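Local atomic coordinates of nitrogenase molybdenum-iron protein beta chain (Clostridium pasteurianum, PDB entry 4WES), a protein that forms, with the alpha chain, the molybdenum-iron component of nitrogenase, which reduces dinitrogen to ammonia, and shares an [8Fe-7S] cluster with that chain. Residues B[4-9]-B[373-378]. Residues are numbered along the deposited sequence; the frame is centred on the assembly and turned at random.
Sequences ATPKEI and DFFDVH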
loop_
_atom_site.group_PDB
_atom_site.type_symbol
_atom_site.label_atom_id
_atom_site.label_comp_id
_atom_site.label_asym_id
_atom_site.label_seq_id
_atom_site.Cartn_x
_atom_site.Cartn_y
_atom_site.Cartn_z
ATOM N N ALA B 4 18.372 -2.600 22.365
ATOM C CA ALA B 4 18.423 -2.302 23.791
ATOM C C ALA B 4 17.119 -2.501 24.506
ATOM O O ALA B 4 17.062 -2.337 25.715
ATOM C CB ALA B 4 18.932 -0.872 24.014
ATOM N N THR B 5 16.049 -2.862 23.792
ATOM C CA THR B 5 14.762 -3.075 24.424
ATOM C C THR B 5 14.631 -4.537 24.874
ATOM O O THR B 5 14.587 -5.423 24.019
ATOM C CB THR B 5 13.633 -2.731 23.443
ATOM O OG1 THR B 5 13.826 -1.378 23.041
ATOM C CG2 THR B 5 12.285 -2.902 24.118
ATOM N N PRO B 6 14.579 -4.787 26.192
ATOM C CA PRO B 6 14.535 -6.186 26.610
ATOM C C PRO B 6 13.132 -6.729 26.627
ATOM O O PRO B 6 12.153 -5.983 26.655
ATOM C CB PRO B 6 15.088 -6.142 28.028
ATOM C CG PRO B 6 14.897 -4.772 28.532
ATOM C CD PRO B 6 14.666 -3.855 27.329
ATOM N N LYS B 7 13.044 -8.057 26.647
ATOM C CA LYS B 7 11.758 -8.711 26.805
ATOM C C LYS B 7 11.175 -8.511 28.208
ATOM O O LYS B 7 9.989 -8.388 28.382
ATOM C CB LYS B 7 11.943 -10.200 26.525
ATOM C CG LYS B 7 10.670 -11.018 26.594
ATOM C CD LYS B 7 10.904 -12.454 26.213
ATOM C CE LYS B 7 9.622 -13.259 26.383
ATOM N NZ LYS B 7 9.835 -14.693 26.088
ATOM N N GLU B 8 12.035 -8.521 29.223
ATOM C CA GLU B 8 11.557 -8.430 30.602
ATOM C C GLU B 8 11.009 -7.032 30.895
ATOM O O GLU B 8 11.720 -6.026 30.809
ATOM C CB GLU B 8 12.679 -8.812 31.556
ATOM C CG GLU B 8 13.273 -10.201 31.316
ATOM C CD GLU B 8 14.050 -10.489 29.994
ATOM O OE1 GLU B 8 14.733 -9.575 29.381
ATOM O OE2 GLU B 8 14.014 -11.715 29.604
ATOM N N ILE B 9 9.731 -6.975 31.198
ATOM C CA ILE B 9 9.003 -5.722 31.242
ATOM C C ILE B 9 9.427 -4.939 32.458
ATOM O O ILE B 9 9.589 -5.499 33.557
ATOM C CB ILE B 9 7.481 -5.946 31.205
ATOM C CG1 ILE B 9 6.993 -6.351 29.786
ATOM C CG2 ILE B 9 6.745 -4.694 31.643
ATOM C CD1 ILE B 9 5.658 -7.069 29.808
ATOM N N ASP B 373 4.234 4.438 26.216
ATOM C CA ASP B 373 5.087 4.874 25.120
ATOM C C ASP B 373 5.427 3.713 24.180
ATOM O O ASP B 373 4.970 2.579 24.373
ATOM C CB ASP B 373 6.313 5.631 25.666
ATOM C CG ASP B 373 7.132 4.827 26.657
ATOM O OD1 ASP B 373 7.321 3.612 26.440
ATOM O OD2 ASP B 373 7.634 5.439 27.619
ATOM N N PHE B 374 6.161 4.006 23.108
ATOM C CA PHE B 374 6.519 2.978 22.130
ATOM C C PHE B 374 7.454 1.929 22.711
ATOM O O PHE B 374 7.543 0.841 22.167
ATOM C CB PHE B 374 7.159 3.604 20.888
ATOM C CG PHE B 374 6.207 4.251 19.900
ATOM C CD1 PHE B 374 5.691 3.527 18.850
ATOM C CD2 PHE B 374 5.823 5.579 20.015
ATOM C CE1 PHE B 374 4.868 4.096 17.914
ATOM C CE2 PHE B 374 4.976 6.165 19.091
ATOM C CZ PHE B 374 4.492 5.407 18.046
ATOM N N PHE B 375 8.197 2.267 23.766
ATOM C CA PHE B 375 9.040 1.261 24.422
ATOM C C PHE B 375 8.168 0.251 25.143
ATOM O O PHE B 375 8.403 -0.971 25.012
ATOM C CB PHE B 375 10.034 1.985 25.346
ATOM C CG PHE B 375 11.137 1.120 25.891
ATOM C CD1 PHE B 375 12.386 1.097 25.306
ATOM C CD2 PHE B 375 10.946 0.369 27.038
ATOM C CE1 PHE B 375 13.418 0.355 25.829
ATOM C CE2 PHE B 375 11.985 -0.391 27.550
ATOM C CZ PHE B 375 13.227 -0.382 26.967
ATOM N N ASP B 376 7.163 0.726 25.870
ATOM C CA ASP B 376 6.194 -0.196 26.495
ATOM C C ASP B 376 5.620 -1.169 25.482
ATOM O O ASP B 376 5.602 -2.384 25.701
ATOM C CB ASP B 376 5.022 0.575 27.079
ATOM C CG ASP B 376 5.357 1.382 28.336
ATOM O OD1 ASP B 376 6.077 0.869 29.227
ATOM O OD2 ASP B 376 4.800 2.502 28.450
ATOM N N VAL B 377 5.093 -0.645 24.359
ATOM C CA VAL B 377 4.380 -1.519 23.465
ATOM C C VAL B 377 5.340 -2.550 22.873
ATOM O O VAL B 377 4.964 -3.707 22.659
ATOM C CB VAL B 377 3.590 -0.746 22.411
ATOM C CG1 VAL B 377 2.896 -1.713 21.453
ATOM C CG2 VAL B 377 2.525 0.083 23.090
ATOM N N HIS B 378 6.555 -2.115 22.539
ATOM C CA HIS B 378 7.525 -3.076 22.026
ATOM C C HIS B 378 7.760 -4.202 23.036
ATOM O O HIS B 378 7.779 -5.386 22.678
ATOM C CB HIS B 378 8.807 -2.373 21.623
ATOM C CG HIS B 378 9.730 -3.254 20.856
ATOM N ND1 HIS B 378 11.022 -2.883 20.598
ATOM C CD2 HIS B 378 9.539 -4.465 20.266
ATOM C CE1 HIS B 378 11.600 -3.845 19.898
ATOM N NE2 HIS B 378 10.707 -4.807 19.664
HETATM O O HOH W 1 11.638 -0.427 21.803
#
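Thr5 sets its methyl over one face of the Phe375 ring, a CH-pi contact in which CG2 lies 4.0 Å from the ring centroid and 17° off the normal, displaced toward the rim. The contact packs the N-terminal loop 4-9 against the first turn of helix 374-383, whose N-terminus carries a capping box. Threonine suits the place because its two branches do different work. Chi1 of -58° sets OG1 beside the backbone N and CG2 anti to it, carrying the methyl to the flat face of Phe375 and within 3.7 Å of His378 ND1. Thr5 OG1 is hydrogen-bonded to a water 2.7 Å away and to Tyr104 of the alpha chain. Imidazole suits position 378 with its two nitrogens: ND1 meets that water in the ring plane at 2.8 Å, bridging the segments, and NE2 is hydrogen-bonded to Glu402 OE1. Pro6 adds an apolar ring edge, its CD 3.8 Å from Phe375 CZ. Farther out, Gln379 and Asn383 bind the carbonyls of Pro6 and Lys7. Arg12 and Arg16 form salt bridges with OD2 of the N-cap residue Asp373, whose short side chain lets OD1 accept from Asp376 N at 2.9 Å; Asp373 N donates to Asp376 OD2 (3.0 Å) on its anti side, 25° out of the carboxylate plane.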